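Local coordinates for fatty Acid Kinase (Fak) B3 protein (Streptococcus pneumoniae, PDB 6CNG) that binds a long-chain fatty acid, here linoleic acid, as a DegV-family FakB protein that probably serves in fatty acid metabolism or lipid transport, at residues Ala27-Asp32 against Phe59-Ser64; Thr73-Ala78 against Tyr288-Gly293; Gly108-Ser113 against Asn191-Lys196; Lys258-Leu263 against Ile276-Thr281. One frame throughout, in Å; residues are numbered along the deposited sequence.

Contact 1 (Ala27-Asp32 against Phe59-Ser64); sequences ADSGCD and FVDDAS
Ser29 and Asp61 make this contact between them, and both are buried. The Ser29 hydroxyl donates to the carboxylate of Asp61, with OG to OD2 at 2.9 Å. The donor lies above the carboxylate, 39° out of its plane, so the bond is not made in the flat of the group. Ser29 CB also rests against the same oxygen, at 3.2 Å from Asp61 OD2. Two torsions bring the groups together: Ser29 OG sits between its own N and carbonyl carbon (chi1 68°), and Asp61 CG swings anti to its N (chi1 -170°) from the centre of an inverse gamma turn. Ser29 itself lies in a type I turn from Asp28 to Cys31, where Asp28 OD1 accepts from Gly30 N at 3.0 Å in an Asx turn.

At the start of helix 283-289, Leu284 N, the strongest partner of Asp61, bonds to OD2 and Gly283 N to OD1. OD1 also forms a salt bridge with Arg34. Ser29 OG in turn bonds to Leu50 N. A buried carboxylate gripped by backbone N-H groups, a hydroxyl and an arginine is probably held as the anion, and the helix N-terminus would be expected to stabilise that charge further.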
loop_
_atom_site.group_PDB
_atom_site.type_symbol
_atom_site.label_atom_id
_atom_site.label_comp_id
_atom_site.label_asym_id
_atom_site.label_seq_id
_atom_site.Cartn_x
_atom_site.Cartn_y
_atom_site.Cartn_z
ATOM N N ALA A 27 -4.796 8.268 4.804
ATOM C CA ALA A 27 -4.516 7.246 3.813
ATOM C C ALA A 27 -5.685 6.281 3.773
ATOM O O ALA A 27 -6.384 6.112 4.760
ATOM C CB ALA A 27 -3.228 6.470 4.139
ATOM N N ASP A 28 -5.904 5.657 2.631
ATOM C CA ASP A 28 -6.880 4.576 2.600
ATOM C C ASP A 28 -6.240 3.260 3.080
ATOM O O ASP A 28 -5.037 3.181 3.334
ATOM C CB ASP A 28 -7.524 4.491 1.212
ATOM C CG ASP A 28 -6.538 4.142 0.108
ATOM O OD1 ASP A 28 -5.629 3.304 0.357
ATOM O OD2 ASP A 28 -6.691 4.680 -1.014
ATOM N N SER A 29 -7.053 2.208 3.206
ATOM C CA SER A 29 -6.570 0.951 3.784
ATOM C C SER A 29 -5.706 0.091 2.813
ATOM O O SER A 29 -5.382 -1.067 3.136
ATOM C CB SER A 29 -7.728 0.195 4.432
ATOM O OG SER A 29 -8.642 -0.274 3.493
ATOM N N GLY A 30 -5.283 0.653 1.679
ATOM C CA GLY A 30 -4.129 0.163 0.958
ATOM C C GLY A 30 -2.813 0.463 1.639
ATOM O O GLY A 30 -1.784 -0.077 1.223
ATOM N N CYS A 31 -2.830 1.350 2.642
ATOM C CA CYS A 31 -1.747 1.556 3.597
ATOM C C CYS A 31 -1.923 0.585 4.756
ATOM O O CYS A 31 -3.027 0.387 5.257
ATOM C CB CYS A 31 -1.795 2.983 4.151
ATOM S SG CYS A 31 -0.642 3.411 5.481
ATOM N N ASP A 32 -0.828 -0.006 5.185
ATOM C CA ASP A 32 -0.902 -1.042 6.193
ATOM C C ASP A 32 -0.879 -0.521 7.616
ATOM O O ASP A 32 -1.160 -1.300 8.525
ATOM C CB ASP A 32 0.256 -2.016 5.974
ATOM C CG ASP A 32 0.297 -2.537 4.550
ATOM O OD1 ASP A 32 -0.651 -3.203 4.131
ATOM O OD2 ASP A 32 1.255 -2.231 3.846
ATOM N N PHE A 59 -17.246 -6.545 5.377
ATOM C CA PHE A 59 -16.138 -6.354 6.281
ATOM C C PHE A 59 -15.556 -4.983 5.993
ATOM O O PHE A 59 -15.271 -4.643 4.837
ATOM C CB PHE A 59 -15.097 -7.441 6.067
ATOM C CG PHE A 59 -15.607 -8.825 6.335
ATOM C CD1 PHE A 59 -16.223 -9.558 5.337
ATOM C CD2 PHE A 59 -15.460 -9.408 7.586
ATOM C CE1 PHE A 59 -16.680 -10.827 5.587
ATOM C CE2 PHE A 59 -15.921 -10.690 7.840
ATOM C CZ PHE A 59 -16.524 -11.400 6.845
ATOM N N VAL A 60 -15.424 -4.187 7.031
ATOM C CA VAL A 60 -14.836 -2.868 6.905
ATOM C C VAL A 60 -13.398 -2.960 7.378
ATOM O O VAL A 60 -13.123 -3.504 8.452
ATOM C CB VAL A 60 -15.632 -1.830 7.698
ATOM C CG1 VAL A 60 -14.968 -0.486 7.563
ATOM C CG2 VAL A 60 -17.036 -1.783 7.176
ATOM N N ASP A 61 -12.482 -2.453 6.553
ATOM C CA ASP A 61 -11.048 -2.631 6.772
ATOM C C ASP A 61 -10.507 -1.501 7.634
ATOM O O ASP A 61 -9.713 -0.668 7.202
ATOM C CB ASP A 61 -10.313 -2.700 5.441
ATOM C CG ASP A 61 -8.834 -3.124 5.581
ATOM O OD1 ASP A 61 -8.425 -3.654 6.626
ATOM O OD2 ASP A 61 -8.077 -2.931 4.614
ATOM N N ASP A 62 -10.973 -1.489 8.871
ATOM C CA ASP A 62 -10.428 -0.658 9.926
ATOM C C ASP A 62 -9.744 -1.569 10.937
ATOM O O ASP A 62 -9.710 -2.789 10.790
ATOM C CB ASP A 62 -11.508 0.249 10.504
ATOM C CG ASP A 62 -12.538 -0.492 11.257
ATOM O OD1 ASP A 62 -12.213 -1.572 11.773
ATOM O OD2 ASP A 62 -13.675 0.016 11.344
ATOM N N ALA A 63 -9.184 -0.966 11.979
ATOM C CA ALA A 63 -8.387 -1.745 12.921
ATOM C C ALA A 63 -9.218 -2.710 13.764
ATOM O O ALA A 63 -8.637 -3.607 14.386
ATOM C CB ALA A 63 -7.597 -0.816 13.836
ATOM N N SER A 64 -10.543 -2.531 13.805
ATOM C CA SER A 64 -11.452 -3.501 14.403
ATOM C C SER A 64 -11.492 -4.831 13.648
ATOM O O SER A 64 -11.891 -5.849 14.230
ATOM C CB SER A 64 -12.869 -2.911 14.444
ATOM O OG SER A 64 -12.865 -1.520 14.765
#

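Contact 2 (Thr73-Ala78 against Tyr288-Gly293); sequences TMYATA and YAEEGG. With EIC (linoleic acid), chain C.
Tyr75, near the end of helix 67-76, reaches across to the turn that follows helix 283-289. Along that second segment Tyr288 comes first, and it faces the fatty acid instead: its CB lies 3.3 Å from C10 of linoleic acid, beside the C9-C10 double bond, and C5 of the acyl chain lies over one face of its ring. Its hydroxyl bonds to Ser83, a fatty-acid-binding residue by similarity. Ala289 continues this wall, with its CB 4.1 Å from C12 of the lipid.

At Glu290 the chain leaves the helix with positive phi (67°) and the contact proper begins. The extended side chain carries OE1 to within 2.8 Å of Tyr75 OH, which donates to the anti lone pair of the carboxylate; ring and carboxylate planes stand 40° apart. OE2 is taken by Asn187 N. Next, Glu291 offers its backbone N to the same Tyr75 OH in a weak bond of 3.4 Å, and its CG packs 3.7 Å from Tyr75 CE2. Its carboxylate turns to Arg254 and Asn255. Gly292 and Gly293 close the type II turn, both pairing with Arg254 in a G1 bulge.

The Tyr75 hydroxyl thus acts as donor and weak acceptor at once, while Met74 CE lies over the centre of its ring. The short bond to Glu290 OE1 probably sets the direction of the phenol O-H, and the weak one from Glu291 N adds little.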
loop_
_atom_site.group_PDB
_atom_site.type_symbol
_atom_site.label_atom_id
_atom_site.label_comp_id
_atom_site.label_asym_id
_atom_site.label_seq_id
_atom_site.Cartn_x
_atom_site.Cartn_y
_atom_site.Cartn_z
ATOM N N THR A 73 -13.416 -16.689 5.712
ATOM C CA THR A 73 -14.739 -16.621 5.117
ATOM C C THR A 73 -14.646 -16.478 3.619
ATOM O O THR A 73 -15.378 -17.147 2.884
ATOM C CB THR A 73 -15.500 -15.454 5.722
ATOM O OG1 THR A 73 -15.576 -15.643 7.133
ATOM C CG2 THR A 73 -16.883 -15.360 5.170
ATOM N N MET A 74 -13.722 -15.646 3.150
ATOM C CA MET A 74 -13.572 -15.443 1.727
ATOM C C MET A 74 -13.188 -16.736 1.049
ATOM O O MET A 74 -13.749 -17.108 0.023
ATOM C CB MET A 74 -12.525 -14.357 1.536
ATOM C CG MET A 74 -12.183 -13.998 0.105
ATOM S SD MET A 74 -10.927 -15.034 -0.573
ATOM C CE MET A 74 -9.553 -14.706 0.473
ATOM N N TYR A 75 -12.237 -17.448 1.610
ATOM C CA TYR A 75 -11.787 -18.635 0.938
ATOM C C TYR A 75 -12.812 -19.735 1.028
ATOM O O TYR A 75 -12.808 -20.641 0.197
ATOM C CB TYR A 75 -10.496 -19.084 1.565
ATOM C CG TYR A 75 -9.250 -18.369 1.076
ATOM C CD1 TYR A 75 -8.851 -18.453 -0.244
ATOM C CD2 TYR A 75 -8.451 -17.659 1.949
ATOM C CE1 TYR A 75 -7.688 -17.837 -0.682
ATOM C CE2 TYR A 75 -7.275 -17.032 1.513
ATOM C CZ TYR A 75 -6.905 -17.129 0.208
ATOM O OH TYR A 75 -5.749 -16.508 -0.231
ATOM N N ALA A 76 -13.681 -19.688 2.023
ATOM C CA ALA A 76 -14.737 -20.675 2.193
ATOM C C ALA A 76 -15.907 -20.462 1.256
ATOM O O ALA A 76 -16.758 -21.342 1.133
ATOM C CB ALA A 76 -15.278 -20.585 3.610
ATOM N N THR A 77 -15.979 -19.320 0.618
ATOM C CA THR A 77 -17.153 -18.942 -0.133
ATOM C C THR A 77 -16.824 -19.139 -1.588
ATOM O O THR A 77 -15.884 -18.535 -2.096
ATOM C CB THR A 77 -17.529 -17.500 0.147
ATOM O OG1 THR A 77 -17.867 -17.367 1.532
ATOM C CG2 THR A 77 -18.719 -17.107 -0.688
ATOM N N ALA A 78 -17.587 -20.001 -2.239
ATOM C CA ALA A 78 -17.346 -20.279 -3.637
ATOM C C ALA A 78 -17.650 -19.061 -4.484
ATOM O O ALA A 78 -16.948 -18.794 -5.454
ATOM C CB ALA A 78 -18.203 -21.457 -4.065
ATOM N N TYR A 288 -6.098 -9.013 -1.600
ATOM C CA TYR A 288 -5.606 -9.045 -2.963
ATOM C C TYR A 288 -4.249 -9.685 -3.101
ATOM O O TYR A 288 -3.976 -10.322 -4.119
ATOM C CB TYR A 288 -5.560 -7.637 -3.494
ATOM C CG TYR A 288 -6.869 -7.239 -3.988
ATOM C CD1 TYR A 288 -7.459 -7.930 -5.028
ATOM C CD2 TYR A 288 -7.530 -6.195 -3.434
ATOM C CE1 TYR A 288 -8.656 -7.573 -5.508
ATOM C CE2 TYR A 288 -8.749 -5.816 -3.914
ATOM C CZ TYR A 288 -9.316 -6.513 -4.956
ATOM O OH TYR A 288 -10.551 -6.155 -5.461
ATOM N N ALA A 289 -3.385 -9.524 -2.127
ATOM C CA ALA A 289 -2.099 -10.203 -2.211
ATOM C C ALA A 289 -2.215 -11.672 -1.856
ATOM O O ALA A 289 -1.414 -12.486 -2.331
ATOM C CB ALA A 289 -1.088 -9.526 -1.290
ATOM N N GLU A 290 -3.194 -12.004 -1.010
ATOM C CA GLU A 290 -3.542 -13.364 -0.634
ATOM C C GLU A 290 -2.458 -14.043 0.178
ATOM O O GLU A 290 -1.433 -13.445 0.508
ATOM C CB GLU A 290 -3.902 -14.183 -1.874
ATOM C CG GLU A 290 -5.105 -13.610 -2.638
ATOM C CD GLU A 290 -5.855 -14.656 -3.448
ATOM O OE1 GLU A 290 -6.243 -15.705 -2.891
ATOM O OE2 GLU A 290 -6.057 -14.433 -4.649
ATOM N N GLU A 291 -2.697 -15.290 0.525
ATOM C CA GLU A 291 -1.830 -15.957 1.477
ATOM C C GLU A 291 -0.461 -16.187 0.874
ATOM O O GLU A 291 -0.331 -16.621 -0.271
ATOM C CB GLU A 291 -2.472 -17.256 1.914
ATOM C CG GLU A 291 -3.785 -17.042 2.646
ATOM C CD GLU A 291 -3.599 -16.374 3.970
ATOM O OE1 GLU A 291 -4.573 -15.783 4.465
ATOM O OE2 GLU A 291 -2.484 -16.431 4.519
ATOM N N GLY A 292 0.553 -15.889 1.665
ATOM C CA GLY A 292 1.924 -15.932 1.226
ATOM C C GLY A 292 2.379 -14.700 0.483
ATOM O O GLY A 292 3.513 -14.676 0.002
ATOM N N GLY A 293 1.535 -13.687 0.367
ATOM C CA GLY A 293 1.853 -12.548 -0.457
ATOM C C GLY A 293 2.775 -11.564 0.230
ATOM O O GLY A 293 2.871 -11.484 1.453
HETATM C C1 EIC C . -11.419 -1.208 -4.695
HETATM C C2 EIC C . -10.012 -1.577 -4.240
HETATM C C3 EIC C . -9.206 -2.320 -5.282
HETATM C C4 EIC C . -7.744 -2.392 -4.905
HETATM C C5 EIC C . -6.911 -3.043 -5.988
HETATM C C6 EIC C . -5.422 -3.014 -5.663
HETATM C C7 EIC C . -5.003 -4.035 -4.597
HETATM C C8 EIC C . -3.551 -3.846 -4.200
HETATM C C9 EIC C . -3.251 -4.796 -3.065
HETATM C C10 EIC C . -2.698 -5.969 -3.281
HETATM C C11 EIC C . -2.338 -6.468 -4.674
HETATM C C12 EIC C . -0.922 -7.013 -4.551
HETATM C C13 EIC C . 0.073 -6.701 -5.354
HETATM C C14 EIC C . -0.097 -5.770 -6.536
HETATM C C15 EIC C . 0.089 -4.309 -6.135
HETATM C C16 EIC C . -0.065 -3.423 -7.363
HETATM C C17 EIC C . -0.051 -1.967 -6.999
HETATM C C18 EIC C . -0.250 -1.136 -8.247
HETATM O O1 EIC C . -11.693 -0.043 -5.092
HETATM O O2 EIC C . -12.314 -2.089 -4.673
#

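Contact 3 (Gly108-Ser113 against Asn191-Lys196); sequences GTLSGS and NGRLSK. With EIC (linoleic acid), chain C.
Polar contact comes first: the guanidinium of Arg193 grips the carbonyl oxygen of Leu110. NE donates to Leu110 O at 2.7 Å, lying in the carbonyl plane with a C=O...N angle of 157°, although the oxygen is tilted 25° from the guanidinium plane. NH1 adds a weak bond to Leu110 O at 3.2 Å, so a single acceptor is shared by two N-H groups along one edge. The bend at chi2 (123°) turns the chain to present that edge.

Apolar contact supports it. The side chains of Leu110 and Arg193 slide past each other in opposite directions, with Leu110 CD2 3.9 Å from Arg193 CG.

Ligand contacts form the third group. Ser111 OG donates to carboxylate oxygen O1 of linoleic acid at 2.9 Å, and also accepts from Ser113 N at 3.0 Å in an ST turn; the observed lipid bond agrees with the hexadecanoate site inferred there by similarity. The acyl chain passes over one face of the guanidinium, its C3 3.7 Å above the centre. Arg193 NH1 lies 3.7 Å from carboxylate oxygen O2, so the positive charge would probably favour the ionised head group without a direct bond.

Both segments are loops. Residues 108-113 run from strand 100-105 into helix 113-127, with Gly112 at the N-cap. Residues 191-196 join helix 186-190, ended by a Schellman motif at Gly192, to helix 196-201, with Ser195 at its N-cap. Arg193 also packs on Leu188 of helix 186-190 and Ser83 of strand 82-84.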
loop_
_atom_site.group_PDB
_atom_site.type_symbol
_atom_site.label_atom_id
_atom_site.label_comp_id
_atom_site.label_asym_id
_atom_site.label_seq_id
_atom_site.Cartn_x
_atom_site.Cartn_y
_atom_site.Cartn_z
ATOM N N GLY A 108 -4.775 4.998 -8.174
ATOM C CA GLY A 108 -6.025 5.426 -8.747
ATOM C C GLY A 108 -6.361 4.777 -10.058
ATOM O O GLY A 108 -7.378 5.108 -10.658
ATOM N N THR A 109 -5.512 3.885 -10.544
ATOM C CA THR A 109 -5.832 3.159 -11.761
ATOM C C THR A 109 -6.633 1.904 -11.481
ATOM O O THR A 109 -7.489 1.537 -12.285
ATOM C CB THR A 109 -4.550 2.787 -12.487
ATOM O OG1 THR A 109 -3.746 3.951 -12.659
ATOM C CG2 THR A 109 -4.860 2.226 -13.855
ATOM N N LEU A 110 -6.377 1.247 -10.357
ATOM C CA LEU A 110 -7.074 0.025 -10.005
ATOM C C LEU A 110 -8.199 0.234 -9.002
ATOM O O LEU A 110 -8.948 -0.706 -8.745
ATOM C CB LEU A 110 -6.085 -1.000 -9.449
ATOM C CG LEU A 110 -4.929 -1.427 -10.347
ATOM C CD1 LEU A 110 -4.048 -2.384 -9.638
ATOM C CD2 LEU A 110 -5.409 -2.029 -11.631
ATOM N N SER A 111 -8.332 1.426 -8.433
ATOM C CA SER A 111 -9.365 1.704 -7.458
ATOM C C SER A 111 -9.809 3.147 -7.610
ATOM O O SER A 111 -9.023 4.022 -7.968
ATOM C CB SER A 111 -8.890 1.481 -6.024
ATOM O OG SER A 111 -9.770 2.099 -5.088
ATOM N N GLY A 112 -11.087 3.375 -7.326
ATOM C CA GLY A 112 -11.649 4.701 -7.340
ATOM C C GLY A 112 -11.403 5.502 -6.086
ATOM O O GLY A 112 -11.986 6.572 -5.899
ATOM N N SER A 113 -10.542 5.007 -5.211
ATOM C CA SER A 113 -10.238 5.732 -3.988
ATOM C C SER A 113 -9.743 7.136 -4.305
ATOM O O SER A 113 -10.192 8.120 -3.711
ATOM C CB SER A 113 -9.193 4.942 -3.199
ATOM O OG SER A 113 -8.943 5.540 -1.954
ATOM N N ASN A 191 -11.719 -9.818 -9.740
ATOM C CA ASN A 191 -12.179 -8.453 -9.578
ATOM C C ASN A 191 -11.766 -7.556 -10.733
ATOM O O ASN A 191 -11.974 -6.349 -10.660
ATOM C CB ASN A 191 -11.666 -7.884 -8.255
ATOM C CG ASN A 191 -12.477 -8.326 -7.076
ATOM O OD1 ASN A 191 -13.416 -7.651 -6.681
ATOM N ND2 ASN A 191 -12.103 -9.448 -6.486
ATOM N N GLY A 192 -11.197 -8.120 -11.790
ATOM C CA GLY A 192 -10.858 -7.356 -12.977
ATOM C C GLY A 192 -9.690 -6.419 -12.824
ATOM O O GLY A 192 -9.677 -5.361 -13.452
ATOM N N ARG A 193 -8.694 -6.792 -12.017
ATOM C CA ARG A 193 -7.500 -5.984 -11.798
ATOM C C ARG A 193 -6.234 -6.672 -12.293
ATOM O O ARG A 193 -5.128 -6.153 -12.108
ATOM C CB ARG A 193 -7.386 -5.603 -10.322
ATOM C CG ARG A 193 -8.091 -4.298 -10.005
ATOM C CD ARG A 193 -9.115 -4.429 -8.950
ATOM N NE ARG A 193 -9.932 -3.221 -8.884
ATOM C CZ ARG A 193 -11.142 -3.152 -8.345
ATOM N NH1 ARG A 193 -11.793 -2.021 -8.349
ATOM N NH2 ARG A 193 -11.699 -4.190 -7.782
ATOM N N LEU A 194 -6.380 -7.798 -12.950
ATOM C CA LEU A 194 -5.283 -8.513 -13.571
ATOM C C LEU A 194 -5.924 -9.385 -14.647
ATOM O O LEU A 194 -6.990 -9.959 -14.424
ATOM C CB LEU A 194 -4.541 -9.353 -12.546
ATOM C CG LEU A 194 -3.304 -10.057 -13.046
ATOM C CD1 LEU A 194 -2.193 -9.143 -13.416
ATOM C CD2 LEU A 194 -2.850 -10.955 -11.982
ATOM N N SER A 195 -5.304 -9.418 -15.829
ATOM C CA SER A 195 -5.857 -10.166 -16.950
ATOM C C SER A 195 -5.745 -11.661 -16.698
ATOM O O SER A 195 -4.807 -12.130 -16.055
ATOM C CB SER A 195 -5.089 -9.818 -18.233
ATOM O OG SER A 195 -3.750 -10.263 -18.140
ATOM N N LYS A 196 -6.727 -12.409 -17.221
ATOM C CA LYS A 196 -6.594 -13.856 -17.375
ATOM C C LYS A 196 -5.338 -14.240 -18.152
ATOM O O LYS A 196 -4.746 -15.282 -17.876
ATOM C CB LYS A 196 -7.824 -14.425 -18.081
ATOM C CG LYS A 196 -9.060 -14.588 -17.217
ATOM C CD LYS A 196 -9.822 -13.293 -17.026
ATOM C CE LYS A 196 -11.214 -13.572 -16.436
ATOM N NZ LYS A 196 -11.990 -12.343 -16.045
HETATM C C1 EIC C . -11.419 -1.208 -4.695
HETATM C C2 EIC C . -10.012 -1.577 -4.240
HETATM C C3 EIC C . -9.206 -2.320 -5.282
HETATM C C4 EIC C . -7.744 -2.392 -4.905
HETATM C C5 EIC C . -6.911 -3.043 -5.988
HETATM C C6 EIC C . -5.422 -3.014 -5.663
HETATM C C7 EIC C . -5.003 -4.035 -4.597
HETATM C C8 EIC C . -3.551 -3.846 -4.200
HETATM C C9 EIC C . -3.251 -4.796 -3.065
HETATM C C10 EIC C . -2.698 -5.969 -3.281
HETATM C C11 EIC C . -2.338 -6.468 -4.674
HETATM C C12 EIC C . -0.922 -7.013 -4.551
HETATM C C13 EIC C . 0.073 -6.701 -5.354
HETATM C C14 EIC C . -0.097 -5.770 -6.536
HETATM C C15 EIC C . 0.089 -4.309 -6.135
HETATM C C16 EIC C . -0.065 -3.423 -7.363
HETATM C C17 EIC C . -0.051 -1.967 -6.999
HETATM C C18 EIC C . -0.250 -1.136 -8.247
HETATM O O1 EIC C . -11.693 -0.043 -5.092
HETATM O O2 EIC C . -12.314 -2.089 -4.673
#

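Contact 4 (Lys258-Leu263 against Ile276-Thr281); sequences KCCQQL and IKILPT
Cys260 on the helix and Ile278 on the strand meet inside a beta-alpha-beta unit, in which strand 247-253 leads through helix 257-270 to the parallel strand 275-280. Both residues direct their CB toward the other segment, and their CA atoms, 7.3 Å apart, are the nearest pair between the two backbones. The contact is apolar, with no hydrogen bond across it.

Ile278 presents two methyls, CG2 and CD1, to the helix. With CG1 anti to the carbonyl carbon (chi1 -49°), CG2 lies anti to the backbone N, and both methyls come up to the Cys260 methylene. CB makes the closest approach; SG, turned beside the backbone N of Cys260 (chi1 -71°), lies only slightly farther from Ile278 CG2, at 4.3 Å. Cys260 also leans on Met251 and Gln253 of strand 247-253. Gln261, whose CB points away from the strand, stays at the margin, its N and OE1 both about 4.5 Å from Ile278 CD1.

Strand 275-280 is outermost in its sheet within this chain, and the helix covers the sheet's face near that border, over both strands. The tightest point is Cys260 CB to Ile278 CG2, at 4.0 Å, with Ile278 CD1 4.2 Å from that CB.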
loop_
_atom_site.group_PDB
_atom_site.type_symbol
_atom_site.label_atom_id
_atom_site.label_comp_id
_atom_site.label_asym_id
_atom_site.label_seq_id
_atom_site.Cartn_x
_atom_site.Cartn_y
_atom_site.Cartn_z
ATOM N N LYS A 258 8.434 -15.700 7.290
ATOM C CA LYS A 258 9.703 -16.404 7.173
ATOM C C LYS A 258 10.426 -15.995 5.898
ATOM O O LYS A 258 11.652 -15.836 5.906
ATOM C CB LYS A 258 9.504 -17.920 7.234
ATOM C CG LYS A 258 10.785 -18.736 7.448
ATOM C CD LYS A 258 11.490 -18.320 8.734
ATOM C CE LYS A 258 12.471 -19.351 9.199
ATOM N NZ LYS A 258 12.579 -19.257 10.667
ATOM N N CYS A 259 9.690 -15.821 4.794
ATOM C CA CYS A 259 10.329 -15.398 3.553
ATOM C C CYS A 259 10.795 -13.959 3.661
ATOM O O CYS A 259 11.815 -13.583 3.068
ATOM C CB CYS A 259 9.397 -15.586 2.360
ATOM S SG CYS A 259 9.336 -17.294 1.767
ATOM N N CYS A 260 10.104 -13.170 4.472
ATOM C CA CYS A 260 10.535 -11.805 4.722
ATOM C C CYS A 260 11.779 -11.730 5.605
ATOM O O CYS A 260 12.631 -10.884 5.368
ATOM C CB CYS A 260 9.399 -11.008 5.329
ATOM S SG CYS A 260 8.074 -10.646 4.180
ATOM N N GLN A 261 11.906 -12.586 6.631
ATOM C CA GLN A 261 13.123 -12.565 7.435
ATOM C C GLN A 261 14.329 -13.043 6.633
ATOM O O GLN A 261 15.424 -12.506 6.805
ATOM C CB GLN A 261 12.934 -13.331 8.755
ATOM C CG GLN A 261 14.213 -13.471 9.644
ATOM C CD GLN A 261 14.861 -12.132 10.146
ATOM O OE1 GLN A 261 14.262 -11.063 10.080
ATOM N NE2 GLN A 261 16.089 -12.221 10.648
ATOM N N GLN A 262 14.156 -14.005 5.725
ATOM C CA GLN A 262 15.298 -14.516 4.979
ATOM C C GLN A 262 15.743 -13.536 3.908
ATOM O O GLN A 262 16.939 -13.440 3.616
ATOM C CB GLN A 262 14.969 -15.861 4.346
ATOM C CG GLN A 262 14.587 -16.981 5.355
ATOM C CD GLN A 262 15.721 -17.961 5.665
ATOM O OE1 GLN A 262 16.783 -17.917 5.043
ATOM N NE2 GLN A 262 15.496 -18.849 6.632
ATOM N N LEU A 263 14.785 -12.836 3.295
ATOM C CA LEU A 263 15.116 -11.757 2.374
ATOM C C LEU A 263 15.791 -10.601 3.102
ATOM O O LEU A 263 16.794 -10.066 2.617
ATOM C CB LEU A 263 13.846 -11.302 1.646
ATOM C CG LEU A 263 13.925 -10.192 0.597
ATOM C CD1 LEU A 263 14.860 -10.544 -0.519
ATOM C CD2 LEU A 263 12.564 -9.929 0.045
ATOM N N ILE A 276 14.973 -1.784 7.478
ATOM C CA ILE A 276 13.872 -2.605 7.012
ATOM C C ILE A 276 12.849 -2.752 8.125
ATOM O O ILE A 276 13.204 -2.990 9.285
ATOM C CB ILE A 276 14.397 -3.988 6.586
ATOM C CG1 ILE A 276 15.504 -3.837 5.558
ATOM C CG2 ILE A 276 13.262 -4.859 6.045
ATOM C CD1 ILE A 276 16.174 -5.142 5.251
ATOM N N LYS A 277 11.573 -2.604 7.747
ATOM C CA LYS A 277 10.412 -2.904 8.570
ATOM C C LYS A 277 9.589 -3.999 7.897
ATOM O O LYS A 277 9.502 -4.066 6.672
ATOM C CB LYS A 277 9.527 -1.661 8.737
ATOM C CG LYS A 277 10.216 -0.400 9.267
ATOM C CD LYS A 277 9.348 0.869 9.027
ATOM C CE LYS A 277 10.161 2.188 9.043
ATOM N NZ LYS A 277 11.246 2.294 7.996
ATOM N N ILE A 278 8.991 -4.871 8.697
ATOM C CA ILE A 278 8.077 -5.899 8.205
ATOM C C ILE A 278 6.735 -5.636 8.881
ATOM O O ILE A 278 6.664 -5.565 10.117
ATOM C CB ILE A 278 8.597 -7.315 8.507
ATOM C CG1 ILE A 278 10.055 -7.466 8.075
ATOM C CG2 ILE A 278 7.727 -8.366 7.850
ATOM C CD1 ILE A 278 10.706 -8.752 8.569
ATOM N N LEU A 279 5.688 -5.431 8.076
ATOM C CA LEU A 279 4.357 -5.125 8.597
ATOM C C LEU A 279 3.338 -6.133 8.094
ATOM O O LEU A 279 3.430 -6.600 6.963
ATOM C CB LEU A 279 3.862 -3.742 8.157
ATOM C CG LEU A 279 4.708 -2.547 8.551
ATOM C CD1 LEU A 279 4.084 -1.324 7.943
ATOM C CD2 LEU A 279 4.759 -2.455 10.043
ATOM N N PRO A 280 2.334 -6.458 8.890
ATOM C CA PRO A 280 1.255 -7.285 8.371
ATOM C C PRO A 280 0.383 -6.477 7.414
ATOM O O PRO A 280 0.165 -5.280 7.590
ATOM C CB PRO A 280 0.507 -7.707 9.638
ATOM C CG PRO A 280 0.739 -6.619 10.569
ATOM C CD PRO A 280 2.042 -5.979 10.244
ATOM N N THR A 281 -0.098 -7.141 6.379
ATOM C CA THR A 281 -0.974 -6.478 5.436
ATOM C C THR A 281 -2.300 -6.070 6.077
ATOM O O THR A 281 -2.779 -6.694 7.031
ATOM C CB THR A 281 -1.244 -7.416 4.271
ATOM O OG1 THR A 281 -1.411 -8.746 4.762
ATOM C CG2 THR A 281 -0.100 -7.411 3.326
#

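How the contacts relate
Contacts 1 and 3 lie in series along the chain, while contacts 3 and 4 are nested, one after the other, in the long loop closed by contact 2. Contact 1 lies where the chain runs off the ends of strands 23-28 and 57-60 of one mixed sheet; contact 4 packs on strand 275-280 of the other. Helix 283-289, which follows that strand, ends in contact 2. Centres of contacts 2 and 3 are about 17 Å apart, yet both touch the linoleic acid, and Tyr288 meets Arg193 and Asn191. Asp28 and Ser113 probably hydrogen-bond between contacts 1 and 3. Contact 4, about 25 Å from contact 3 between centres, lies across the chain's centre. The lipid site thus draws on distant parts of the sequence.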